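Local coordinates for Mab-21 domain-containing protein (Tribolium castaneum, PDB 7LT2) that catalyses the synthesis of 2',3'-cyclic GMP-AMP from ATP and GTP and acts in innate immunity as a sensor of double-stranded RNA, at residues E221-P226 against S243-E248; V53-S58 against F71-L76; G209-P214 against P322-R327; L77-Y82 against A196-S201. All blocks are in the same frame, centred on the assembly; numbering follows the deposited sequence.

In the fold
Followed from the N terminus, the chain first closes a short loop at contact 2, where strand 50-56 returns antiparallel on strand 70-77. Residues 77-82 leave the end of that second strand and, after more than a hundred residues, meet strand 188-200 in contact 4. Beyond it, the loop 209-214 opens contact 3, which closes only at 322-327 in the helical C-terminal part. Contact 1, between strand 222-225 and the start of helix 245-251, is nested inside that long loop, and no two contacts cross. Contacts 1, 2 and 4 all reach the central sheet of the nucleotidyltransferase core, whereas contact 3 ties this core to the C-terminal helical region.

Contact 1: residues E221-P226 against S243-E248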
# COMPACT_ATOMS: atom_id res chain seq x y z
N GLU A 221 -5.27 -12.35 10.43
CA GLU A 221 -5.44 -11.00 10.94
C GLU A 221 -5.67 -9.99 9.81
O GLU A 221 -5.18 -10.15 8.69
CB GLU A 221 -4.23 -10.57 11.77
CG GLU A 221 -4.03 -11.42 13.01
CD GLU A 221 -2.77 -11.09 13.77
OE1 GLU A 221 -2.06 -10.14 13.38
OE2 GLU A 221 -2.48 -11.79 14.77
N PHE A 222 -6.42 -8.95 10.13
CA PHE A 222 -6.62 -7.81 9.24
C PHE A 222 -6.54 -6.56 10.10
O PHE A 222 -6.54 -6.64 11.33
CB PHE A 222 -7.96 -7.90 8.51
CG PHE A 222 -9.14 -7.74 9.42
CD1 PHE A 222 -9.55 -8.80 10.22
CD2 PHE A 222 -9.82 -6.54 9.49
CE1 PHE A 222 -10.63 -8.66 11.07
CE2 PHE A 222 -10.90 -6.40 10.34
CZ PHE A 222 -11.31 -7.46 11.13
N PHE A 223 -6.48 -5.40 9.47
CA PHE A 223 -6.40 -4.19 10.27
C PHE A 223 -7.23 -3.07 9.66
O PHE A 223 -7.66 -3.14 8.50
CB PHE A 223 -4.95 -3.73 10.52
CG PHE A 223 -4.10 -3.57 9.28
CD1 PHE A 223 -3.41 -4.64 8.74
CD2 PHE A 223 -3.92 -2.31 8.71
CE1 PHE A 223 -2.60 -4.48 7.62
CE2 PHE A 223 -3.11 -2.14 7.61
CZ PHE A 223 -2.45 -3.23 7.05
N ILE A 224 -7.51 -2.07 10.48
CA ILE A 224 -8.25 -0.89 10.05
C ILE A 224 -7.29 0.28 9.99
O ILE A 224 -6.32 0.37 10.75
CB ILE A 224 -9.46 -0.57 10.97
CG1 ILE A 224 -9.00 -0.24 12.40
CG2 ILE A 224 -10.46 -1.72 10.93
CD1 ILE A 224 -10.16 0.15 13.36
N VAL A 225 -7.56 1.18 9.04
CA VAL A 225 -6.66 2.26 8.67
C VAL A 225 -7.41 3.58 8.84
O VAL A 225 -8.59 3.67 8.47
CB VAL A 225 -6.16 2.08 7.22
CG1 VAL A 225 -5.27 3.22 6.79
CG2 VAL A 225 -5.40 0.76 7.10
N PRO A 226 -6.78 4.62 9.41
CA PRO A 226 -7.52 5.86 9.72
C PRO A 226 -7.72 6.78 8.53
O PRO A 226 -7.54 8.00 8.65
CB PRO A 226 -6.64 6.52 10.79
CG PRO A 226 -5.26 6.08 10.43
CD PRO A 226 -5.39 4.68 9.87
N SER A 243 -8.05 -2.69 5.75
CA SER A 243 -6.91 -3.13 4.96
C SER A 243 -6.87 -4.65 4.95
O SER A 243 -6.67 -5.28 5.99
CB SER A 243 -5.60 -2.55 5.48
OG SER A 243 -4.52 -3.08 4.72
N PHE A 244 -7.09 -5.22 3.77
CA PHE A 244 -6.87 -6.64 3.52
C PHE A 244 -5.64 -6.85 2.65
O PHE A 244 -5.54 -7.82 1.90
CB PHE A 244 -8.12 -7.25 2.88
CG PHE A 244 -9.37 -7.08 3.71
CD1 PHE A 244 -9.49 -7.72 4.93
CD2 PHE A 244 -10.41 -6.28 3.27
CE1 PHE A 244 -10.64 -7.56 5.71
CE2 PHE A 244 -11.56 -6.12 4.04
CZ PHE A 244 -11.67 -6.77 5.26
N GLN A 245 -4.67 -5.92 2.76
CA GLN A 245 -3.48 -5.96 1.93
C GLN A 245 -2.62 -7.19 2.20
O GLN A 245 -1.90 -7.65 1.30
CB GLN A 245 -2.63 -4.71 2.14
CG GLN A 245 -3.28 -3.40 1.75
CD GLN A 245 -2.44 -2.22 2.18
OE1 GLN A 245 -1.57 -1.76 1.44
NE2 GLN A 245 -2.68 -1.73 3.40
N GLU A 246 -2.64 -7.72 3.42
CA GLU A 246 -1.86 -8.92 3.68
C GLU A 246 -2.41 -10.10 2.90
O GLU A 246 -1.65 -10.90 2.34
CB GLU A 246 -1.81 -9.22 5.18
CG GLU A 246 -0.68 -10.18 5.56
CD GLU A 246 -0.07 -9.85 6.91
OE1 GLU A 246 -0.74 -9.21 7.74
OE2 GLU A 246 1.10 -10.24 7.14
N GLN A 247 -3.74 -10.21 2.81
CA GLN A 247 -4.36 -11.27 2.03
C GLN A 247 -4.21 -11.02 0.53
O GLN A 247 -3.98 -11.97 -0.23
CB GLN A 247 -5.84 -11.39 2.40
CG GLN A 247 -6.08 -11.97 3.79
CD GLN A 247 -5.93 -10.94 4.90
OE1 GLN A 247 -5.94 -9.73 4.65
NE2 GLN A 247 -5.80 -11.41 6.13
N GLU A 248 -4.34 -9.76 0.09
CA GLU A 248 -4.14 -9.45 -1.32
C GLU A 248 -2.73 -9.83 -1.78
O GLU A 248 -2.55 -10.31 -2.91
CB GLU A 248 -4.38 -7.96 -1.58
CG GLU A 248 -5.83 -7.54 -1.46
CD GLU A 248 -6.02 -6.03 -1.54
OE1 GLU A 248 -5.06 -5.32 -1.90
OE2 GLU A 248 -7.14 -5.56 -1.25
O HOH W 1 -2.56 -11.65 8.54
O HOH W 2 -2.95 -8.11 8.23
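Ser243 lays its CB over one face of the Phe223 ring, 3.7 Å from the ring centroid, and this is the dense part of the contact. Phe223 CG lies between the backbone N and the carbonyl carbon (chi1 54°), which swings the ring over the serine. Val225 CG2 touches Ser243 CB at 3.7 Å, roughly at right angles to the direction of the ring. The backbones are joined here as an antiparallel hydrogen-bonded pair, strong from Ser243 N to Phe223 O (2.8 Å) and weak in return. Ser243 OG accepts a short bond of 2.6 Å from Gln245 NE2, with the oxygen in the amide plane, so the start of the helix is tied to the strand end. The side chains of Phe222 and Phe244 run side by side, their ring planes inclined at 34°.

Toward Glu221 the packing gives way to polar links and water. Gln247, bent at chi2 (81°), brings NE2 to Glu221 O at 2.9 Å from above the carbonyl plane. A water also donates to Glu221 O and, weakly, to Glu246 OE1; the carboxylates of both glutamates form salt bridges with Arg52.

By similarity, residues 243-248 belong to the nucleotide-binding site. Strand 222-225 lies between strands 188-200 and 240-243, with Phe223 against Asp74 and Leu76 of strand 70-77, while Phe244 packs on Trp205 and Trp325.

Contact 2: residues V53-S58 against F71-L76; sequences VFYGGS and FDLDIL
Asp74 O is met by two neighbouring groups of the opposing strand: Phe54 N donates to it at 2.9 Å, in the carbonyl plane, and Val53 CA adds a C-H...O contact at 3.3 Å. The return bond runs from Asp74 N to Phe54 O, and a second reciprocal pair joins Gly56 and Asp72, its Gly56 N to Asp72 O bond nearly straight at 176°. On one face of this antiparallel pairing, Phe54 holds its CG anti to the backbone N (chi1 176°). Its ring thereby lies beside the Asp74 carboxylate, almost coplanar with it, and OD2 sits 3.6 Å from CD2 at the ring edge, where the C-H dipoles would suit a negative oxygen. Gly56 follows on this face without a side chain of its own. The other face is apolar: Leu73 CD1 reaches across to both Val53 CB (3.7 Å) and Tyr55 CE1 (3.5 Å), and Phe71 CE2 comes alongside Tyr55 CD1.

Gly57 and Ser58 follow directly on the first strand, and Phe71 and Asp72 follow Glu70. This glycine-serine turn beside an acidic Glu-x-Asp strand is the active-site signature of the nucleotidyltransferase fold, in which Asp72 probably binds catalytic magnesium.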
# COMPACT_ATOMS: atom_id res chain seq x y z
N VAL A 53 4.55 -4.46 12.43
CA VAL A 53 4.38 -3.55 11.30
C VAL A 53 4.06 -4.37 10.06
O VAL A 53 4.42 -5.54 9.94
CB VAL A 53 5.62 -2.65 11.06
CG1 VAL A 53 5.94 -1.81 12.29
CG2 VAL A 53 6.84 -3.49 10.63
N PHE A 54 3.35 -3.72 9.13
CA PHE A 54 3.11 -4.26 7.80
C PHE A 54 3.63 -3.24 6.80
O PHE A 54 3.36 -2.04 6.94
CB PHE A 54 1.61 -4.53 7.56
CG PHE A 54 1.29 -4.98 6.17
CD1 PHE A 54 1.46 -6.31 5.80
CD2 PHE A 54 0.84 -4.08 5.22
CE1 PHE A 54 1.17 -6.73 4.51
CE2 PHE A 54 0.54 -4.50 3.93
CZ PHE A 54 0.71 -5.83 3.58
N TYR A 55 4.39 -3.70 5.81
CA TYR A 55 4.96 -2.81 4.81
C TYR A 55 3.99 -2.77 3.63
O TYR A 55 3.83 -3.76 2.91
CB TYR A 55 6.35 -3.29 4.39
CG TYR A 55 7.29 -3.54 5.55
CD1 TYR A 55 7.79 -2.48 6.31
CD2 TYR A 55 7.71 -4.82 5.87
CE1 TYR A 55 8.66 -2.71 7.37
CE2 TYR A 55 8.58 -5.06 6.92
CZ TYR A 55 9.05 -4.00 7.67
OH TYR A 55 9.92 -4.24 8.72
N GLY A 56 3.33 -1.63 3.45
CA GLY A 56 2.24 -1.50 2.49
C GLY A 56 2.67 -0.73 1.25
O GLY A 56 3.51 0.16 1.33
N GLY A 57 2.07 -1.08 0.12
CA GLY A 57 2.24 -0.31 -1.10
C GLY A 57 2.73 -1.18 -2.25
O GLY A 57 3.03 -2.35 -2.10
N SER A 58 2.79 -0.54 -3.42
CA SER A 58 3.13 -1.28 -4.64
C SER A 58 4.57 -1.78 -4.62
O SER A 58 4.86 -2.85 -5.17
CB SER A 58 2.87 -0.42 -5.88
OG SER A 58 3.73 0.71 -5.92
N PHE A 71 6.65 4.13 0.53
CA PHE A 71 5.73 3.10 0.98
C PHE A 71 5.17 3.49 2.34
O PHE A 71 5.60 4.48 2.95
CB PHE A 71 6.38 1.70 1.02
CG PHE A 71 7.45 1.53 2.07
CD1 PHE A 71 8.77 1.85 1.78
CD2 PHE A 71 7.15 1.00 3.31
CE1 PHE A 71 9.76 1.67 2.73
CE2 PHE A 71 8.13 0.82 4.27
CZ PHE A 71 9.44 1.16 3.98
N ASP A 72 4.19 2.72 2.79
CA ASP A 72 3.53 2.95 4.07
C ASP A 72 4.05 1.98 5.12
O ASP A 72 4.03 0.76 4.91
CB ASP A 72 2.02 2.77 3.95
CG ASP A 72 1.33 3.96 3.32
OD1 ASP A 72 2.01 4.96 2.99
OD2 ASP A 72 0.09 3.89 3.15
N LEU A 73 4.48 2.51 6.26
CA LEU A 73 4.70 1.67 7.44
C LEU A 73 3.40 1.63 8.22
O LEU A 73 3.06 2.56 8.95
CB LEU A 73 5.84 2.20 8.30
CG LEU A 73 6.24 1.23 9.42
CD1 LEU A 73 6.87 -0.02 8.84
CD2 LEU A 73 7.17 1.92 10.40
N ASP A 74 2.64 0.55 8.04
CA ASP A 74 1.41 0.35 8.80
C ASP A 74 1.78 -0.20 10.17
O ASP A 74 2.16 -1.37 10.31
CB ASP A 74 0.46 -0.59 8.05
CG ASP A 74 -0.11 0.04 6.80
OD1 ASP A 74 -0.31 1.28 6.79
OD2 ASP A 74 -0.35 -0.69 5.82
N ILE A 75 1.71 0.66 11.18
CA ILE A 75 2.08 0.32 12.55
C ILE A 75 0.84 -0.27 13.21
O ILE A 75 -0.14 0.44 13.45
CB ILE A 75 2.59 1.56 13.30
CG1 ILE A 75 3.80 2.15 12.58
CG2 ILE A 75 2.94 1.22 14.75
CD1 ILE A 75 4.19 3.55 13.05
N LEU A 76 0.88 -1.58 13.50
CA LEU A 76 -0.32 -2.30 13.93
C LEU A 76 -0.39 -2.31 15.46
O LEU A 76 0.43 -2.95 16.13
CB LEU A 76 -0.33 -3.71 13.36
CG LEU A 76 -0.18 -3.83 11.84
CD1 LEU A 76 -0.53 -5.23 11.37
CD2 LEU A 76 -1.03 -2.81 11.10

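Contact 3: residues G209-P214 against P322-R327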
# COMPACT_ATOMS: atom_id res chain seq x y z
N GLY A 209 -22.00 -8.09 3.96
CA GLY A 209 -21.66 -7.53 2.68
C GLY A 209 -20.20 -7.61 2.31
O GLY A 209 -19.79 -7.00 1.31
N TYR A 210 -19.39 -8.35 3.07
CA TYR A 210 -17.96 -8.43 2.84
C TYR A 210 -17.55 -9.84 2.42
O TYR A 210 -18.15 -10.83 2.84
CB TYR A 210 -17.18 -8.02 4.10
CG TYR A 210 -17.17 -6.53 4.33
CD1 TYR A 210 -18.20 -5.90 5.01
CD2 TYR A 210 -16.12 -5.74 3.86
CE1 TYR A 210 -18.20 -4.53 5.21
CE2 TYR A 210 -16.11 -4.38 4.06
CZ TYR A 210 -17.15 -3.78 4.74
OH TYR A 210 -17.14 -2.41 4.94
N ARG A 211 -16.52 -9.90 1.59
CA ARG A 211 -15.98 -11.18 1.16
C ARG A 211 -15.22 -11.83 2.31
O ARG A 211 -14.54 -11.16 3.08
CB ARG A 211 -15.06 -10.98 -0.05
CG ARG A 211 -14.49 -12.26 -0.64
CD ARG A 211 -13.45 -11.95 -1.72
NE ARG A 211 -13.99 -11.09 -2.77
CZ ARG A 211 -14.57 -11.54 -3.87
NH1 ARG A 211 -14.68 -12.84 -4.12
NH2 ARG A 211 -15.04 -10.67 -4.76
N SER A 212 -15.33 -13.15 2.41
CA SER A 212 -14.66 -13.87 3.49
C SER A 212 -13.16 -13.96 3.22
O SER A 212 -12.69 -13.82 2.10
CB SER A 212 -15.26 -15.27 3.65
OG SER A 212 -15.00 -16.06 2.51
N ASN A 213 -12.41 -14.21 4.29
CA ASN A 213 -10.96 -14.34 4.22
C ASN A 213 -10.58 -15.59 3.43
O ASN A 213 -11.01 -16.70 3.80
CB ASN A 213 -10.39 -14.40 5.64
CG ASN A 213 -8.87 -14.41 5.68
OD1 ASN A 213 -8.21 -14.38 4.64
ND2 ASN A 213 -8.32 -14.44 6.88
N PRO A 214 -9.80 -15.48 2.35
CA PRO A 214 -9.38 -16.69 1.64
C PRO A 214 -8.33 -17.50 2.38
O PRO A 214 -8.13 -18.67 2.04
CB PRO A 214 -8.82 -16.15 0.31
CG PRO A 214 -8.37 -14.78 0.64
CD PRO A 214 -9.35 -14.26 1.67
N PRO A 322 -15.94 -3.08 -8.96
CA PRO A 322 -16.34 -3.30 -7.56
C PRO A 322 -15.12 -3.50 -6.68
O PRO A 322 -14.18 -4.22 -7.04
CB PRO A 322 -17.20 -4.57 -7.64
CG PRO A 322 -17.65 -4.65 -9.06
CD PRO A 322 -16.53 -4.07 -9.87
N TYR A 323 -15.13 -2.82 -5.53
CA TYR A 323 -14.20 -3.14 -4.47
C TYR A 323 -14.23 -4.64 -4.22
O TYR A 323 -15.30 -5.23 -4.07
CB TYR A 323 -14.59 -2.35 -3.21
CG TYR A 323 -13.70 -2.49 -2.00
CD1 TYR A 323 -12.31 -2.54 -2.11
CD2 TYR A 323 -14.25 -2.55 -0.73
CE1 TYR A 323 -11.51 -2.66 -0.99
CE2 TYR A 323 -13.46 -2.67 0.40
CZ TYR A 323 -12.09 -2.73 0.26
OH TYR A 323 -11.32 -2.85 1.40
N TYR A 324 -13.05 -5.27 -4.24
CA TYR A 324 -13.00 -6.73 -4.22
C TYR A 324 -13.58 -7.30 -2.94
O TYR A 324 -14.15 -8.40 -2.95
CB TYR A 324 -11.55 -7.19 -4.41
CG TYR A 324 -11.38 -8.69 -4.37
CD1 TYR A 324 -11.79 -9.49 -5.43
CD2 TYR A 324 -10.79 -9.31 -3.27
CE1 TYR A 324 -11.63 -10.86 -5.40
CE2 TYR A 324 -10.62 -10.68 -3.24
CZ TYR A 324 -11.05 -11.45 -4.30
OH TYR A 324 -10.89 -12.82 -4.26
N TRP A 325 -13.46 -6.57 -1.83
CA TRP A 325 -13.87 -7.06 -0.53
C TRP A 325 -15.28 -6.62 -0.13
O TRP A 325 -15.85 -7.20 0.80
CB TRP A 325 -12.87 -6.61 0.54
CG TRP A 325 -11.49 -7.08 0.21
CD1 TRP A 325 -10.49 -6.35 -0.37
CD2 TRP A 325 -10.96 -8.40 0.42
NE1 TRP A 325 -9.37 -7.13 -0.52
CE2 TRP A 325 -9.63 -8.39 -0.05
CE3 TRP A 325 -11.48 -9.57 0.96
CZ2 TRP A 325 -8.81 -9.53 0.01
CZ3 TRP A 325 -10.67 -10.69 1.02
CH2 TRP A 325 -9.35 -10.66 0.54
N CYS A 326 -15.84 -5.62 -0.80
CA CYS A 326 -17.18 -5.13 -0.48
C CYS A 326 -17.77 -4.59 -1.78
O CYS A 326 -17.52 -3.43 -2.15
CB CYS A 326 -17.14 -4.08 0.62
SG CYS A 326 -18.74 -3.60 1.28
N ARG A 327 -18.53 -5.43 -2.48
CA ARG A 327 -18.88 -5.16 -3.87
C ARG A 327 -19.76 -3.93 -4.04
O ARG A 327 -19.79 -3.34 -5.13
CB ARG A 327 -19.58 -6.37 -4.48
CG ARG A 327 -20.72 -6.91 -3.65
CD ARG A 327 -21.48 -7.99 -4.39
NE ARG A 327 -22.08 -7.47 -5.61
CZ ARG A 327 -23.18 -6.73 -5.65
NH1 ARG A 327 -23.82 -6.38 -4.55
NH2 ARG A 327 -23.65 -6.33 -6.83
O HOH W 3 -16.36 -7.49 -5.27
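A cation-pi stack of Arg211 on Tyr324 anchors this junction between the nucleotidyltransferase core and the helical C-terminal region. The guanidinium lies flat over the phenol ring, centres 3.7 Å apart and planes only 6° from parallel. The same tyrosine also supplies the acceptor: its backbone O takes one bond from Arg211 NE at 2.7 Å and another from NH2 at 3.0 Å. That oxygen lies in the guanidinium plane, so the side-on grip fixes the rotation of the group while the ring supports its face. The arginine chain runs out extended and bends at chi3 (-56°), which turns its flat end onto the ring.

Next along the backbone, Arg211 N donates to Trp325 O at 2.9 Å. The indole has Tyr324 CD2 over one face, and Pro214 CD approaches its edge, 3.8 Å from CH2. On the Tyr210 side of the contact, Cys326 SG rests over one face of the Tyr210 ring, 3.9 Å from its centroid, in a sulfur-aromatic contact; Cys326 CB touches CE2 of the same ring at 3.6 Å.

Both loops are held by what lies behind them. Trp325 NE1 bonds to Glu248 of helix 245-251, and its ring meets Phe244. Tyr324 packs against Leu286 and Glu290 of helix 278-291, near the bound manganese, and Arg211 O accepts from Trp205 NE1.

Contact 4: residues L77-Y82 against A196-S201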
# COMPACT_ATOMS: atom_id res chain seq x y z
N LEU A 77 -1.38 -1.61 16.00
CA LEU A 77 -1.68 -1.56 17.42
C LEU A 77 -2.82 -2.53 17.72
O LEU A 77 -3.71 -2.72 16.89
CB LEU A 77 -2.06 -0.14 17.84
CG LEU A 77 -1.18 0.96 17.25
CD1 LEU A 77 -1.81 2.33 17.45
CD2 LEU A 77 0.21 0.91 17.86
N HIS A 78 -2.79 -3.14 18.90
CA HIS A 78 -3.80 -4.14 19.24
C HIS A 78 -4.45 -3.77 20.56
O HIS A 78 -3.77 -3.66 21.59
CB HIS A 78 -3.20 -5.55 19.33
CG HIS A 78 -4.20 -6.59 19.73
ND1 HIS A 78 -5.26 -6.95 18.92
CD2 HIS A 78 -4.33 -7.32 20.86
CE1 HIS A 78 -5.99 -7.87 19.53
NE2 HIS A 78 -5.44 -8.11 20.71
N ILE A 79 -5.76 -3.58 20.52
CA ILE A 79 -6.55 -3.35 21.74
C ILE A 79 -6.78 -4.68 22.43
O ILE A 79 -7.30 -5.61 21.80
CB ILE A 79 -7.87 -2.68 21.39
CG1 ILE A 79 -7.63 -1.31 20.73
CG2 ILE A 79 -8.75 -2.54 22.64
CD1 ILE A 79 -8.87 -0.70 20.13
N PRO A 80 -6.42 -4.82 23.71
CA PRO A 80 -6.68 -6.08 24.42
C PRO A 80 -8.14 -6.49 24.31
O PRO A 80 -9.05 -5.69 24.52
CB PRO A 80 -6.29 -5.74 25.86
CG PRO A 80 -5.25 -4.68 25.71
CD PRO A 80 -5.71 -3.84 24.54
N ILE A 81 -8.37 -7.76 23.95
CA ILE A 81 -9.72 -8.23 23.71
C ILE A 81 -10.57 -8.17 24.97
O ILE A 81 -11.80 -8.13 24.89
CB ILE A 81 -9.72 -9.67 23.14
CG1 ILE A 81 -9.34 -10.68 24.21
CG2 ILE A 81 -8.77 -9.77 21.95
CD1 ILE A 81 -9.39 -12.12 23.73
N TYR A 82 -9.94 -8.14 26.15
CA TYR A 82 -10.70 -8.03 27.39
C TYR A 82 -11.52 -6.75 27.43
O TYR A 82 -12.59 -6.72 28.05
CB TYR A 82 -9.75 -8.11 28.59
CG TYR A 82 -10.42 -8.39 29.92
CD1 TYR A 82 -10.86 -7.36 30.74
CD2 TYR A 82 -10.61 -9.70 30.36
CE1 TYR A 82 -11.47 -7.62 31.96
CE2 TYR A 82 -11.22 -9.97 31.58
CZ TYR A 82 -11.65 -8.93 32.37
OH TYR A 82 -12.25 -9.19 33.58
N ALA A 196 -0.78 4.90 11.76
CA ALA A 196 -1.27 4.21 12.95
C ALA A 196 -2.52 3.40 12.61
O ALA A 196 -3.54 3.98 12.21
CB ALA A 196 -1.57 5.22 14.06
N CYS A 197 -2.44 2.08 12.78
CA CYS A 197 -3.53 1.17 12.46
C CYS A 197 -3.88 0.32 13.67
O CYS A 197 -3.11 0.22 14.62
CB CYS A 197 -3.16 0.26 11.29
SG CYS A 197 -2.55 1.11 9.81
N PHE A 198 -5.05 -0.32 13.62
CA PHE A 198 -5.47 -1.26 14.65
C PHE A 198 -5.74 -2.62 14.02
O PHE A 198 -6.47 -2.71 13.03
CB PHE A 198 -6.70 -0.75 15.41
CG PHE A 198 -6.37 0.32 16.40
CD1 PHE A 198 -6.00 -0.01 17.70
CD2 PHE A 198 -6.41 1.65 16.04
CE1 PHE A 198 -5.69 0.99 18.61
CE2 PHE A 198 -6.10 2.64 16.95
CZ PHE A 198 -5.74 2.31 18.24
N VAL A 199 -5.14 -3.67 14.60
CA VAL A 199 -5.16 -5.02 14.03
C VAL A 199 -6.07 -5.91 14.85
O VAL A 199 -6.16 -5.78 16.08
CB VAL A 199 -3.73 -5.60 13.93
CG1 VAL A 199 -3.08 -5.73 15.31
CG2 VAL A 199 -3.75 -6.95 13.19
N PHE A 200 -6.77 -6.82 14.17
CA PHE A 200 -7.77 -7.68 14.80
C PHE A 200 -7.59 -9.12 14.33
O PHE A 200 -7.01 -9.38 13.28
CB PHE A 200 -9.18 -7.20 14.49
CG PHE A 200 -9.43 -5.79 14.94
CD1 PHE A 200 -9.83 -5.54 16.23
CD2 PHE A 200 -9.24 -4.73 14.07
CE1 PHE A 200 -10.05 -4.24 16.66
CE2 PHE A 200 -9.46 -3.44 14.49
CZ PHE A 200 -9.86 -3.19 15.78
N SER A 201 -8.11 -10.04 15.13
CA SER A 201 -8.05 -11.47 14.84
C SER A 201 -9.21 -11.88 13.94
O SER A 201 -10.15 -11.11 13.70
CB SER A 201 -8.07 -12.30 16.13
OG SER A 201 -9.35 -12.25 16.74
O HOH W 4 -6.99 -3.89 17.98
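Leu77 is the residue most enclosed by the opposing strand, and its side chain can be traced outward along it. CB lies 3.4 Å from Cys197 O and near Phe198 CE1, off-centre above the phenyl ring. CG passes the same carbonyl oxygen at 3.3 Å. At the tip, CD1 stands over the rim of the Phe198 face, 4.0 Å from CZ, and reaches on to the methyl group of Ala196. With CG anti to the carbonyl carbon (chi1 -43°), the branch is directed back along the strand toward Ala196. Ile79 reaches the same ring obliquely, its CG1 3.7 Å from Phe198 CE1.

Around this apolar cluster, Leu77 and Phe198 pair as parallel strands. Leu77 N donates to Cys197 O, and Leu77 O accepts from Val199 N, both at 2.9 Å. One residue later His78 takes over: ND1 donates to Val199 O at 3.2 Å, nearly straight at 172°, with the oxygen in the imidazole plane. A water bridges the same oxygen to Ile79 N, 2.8 Å from each.

Val199 O is therefore gripped by a ring N-H and a water as 77-82 parts from strand 188-200. Strand pairing passes into side-chain and water bonding. The bond from His78 is consistent with a proton on ND1.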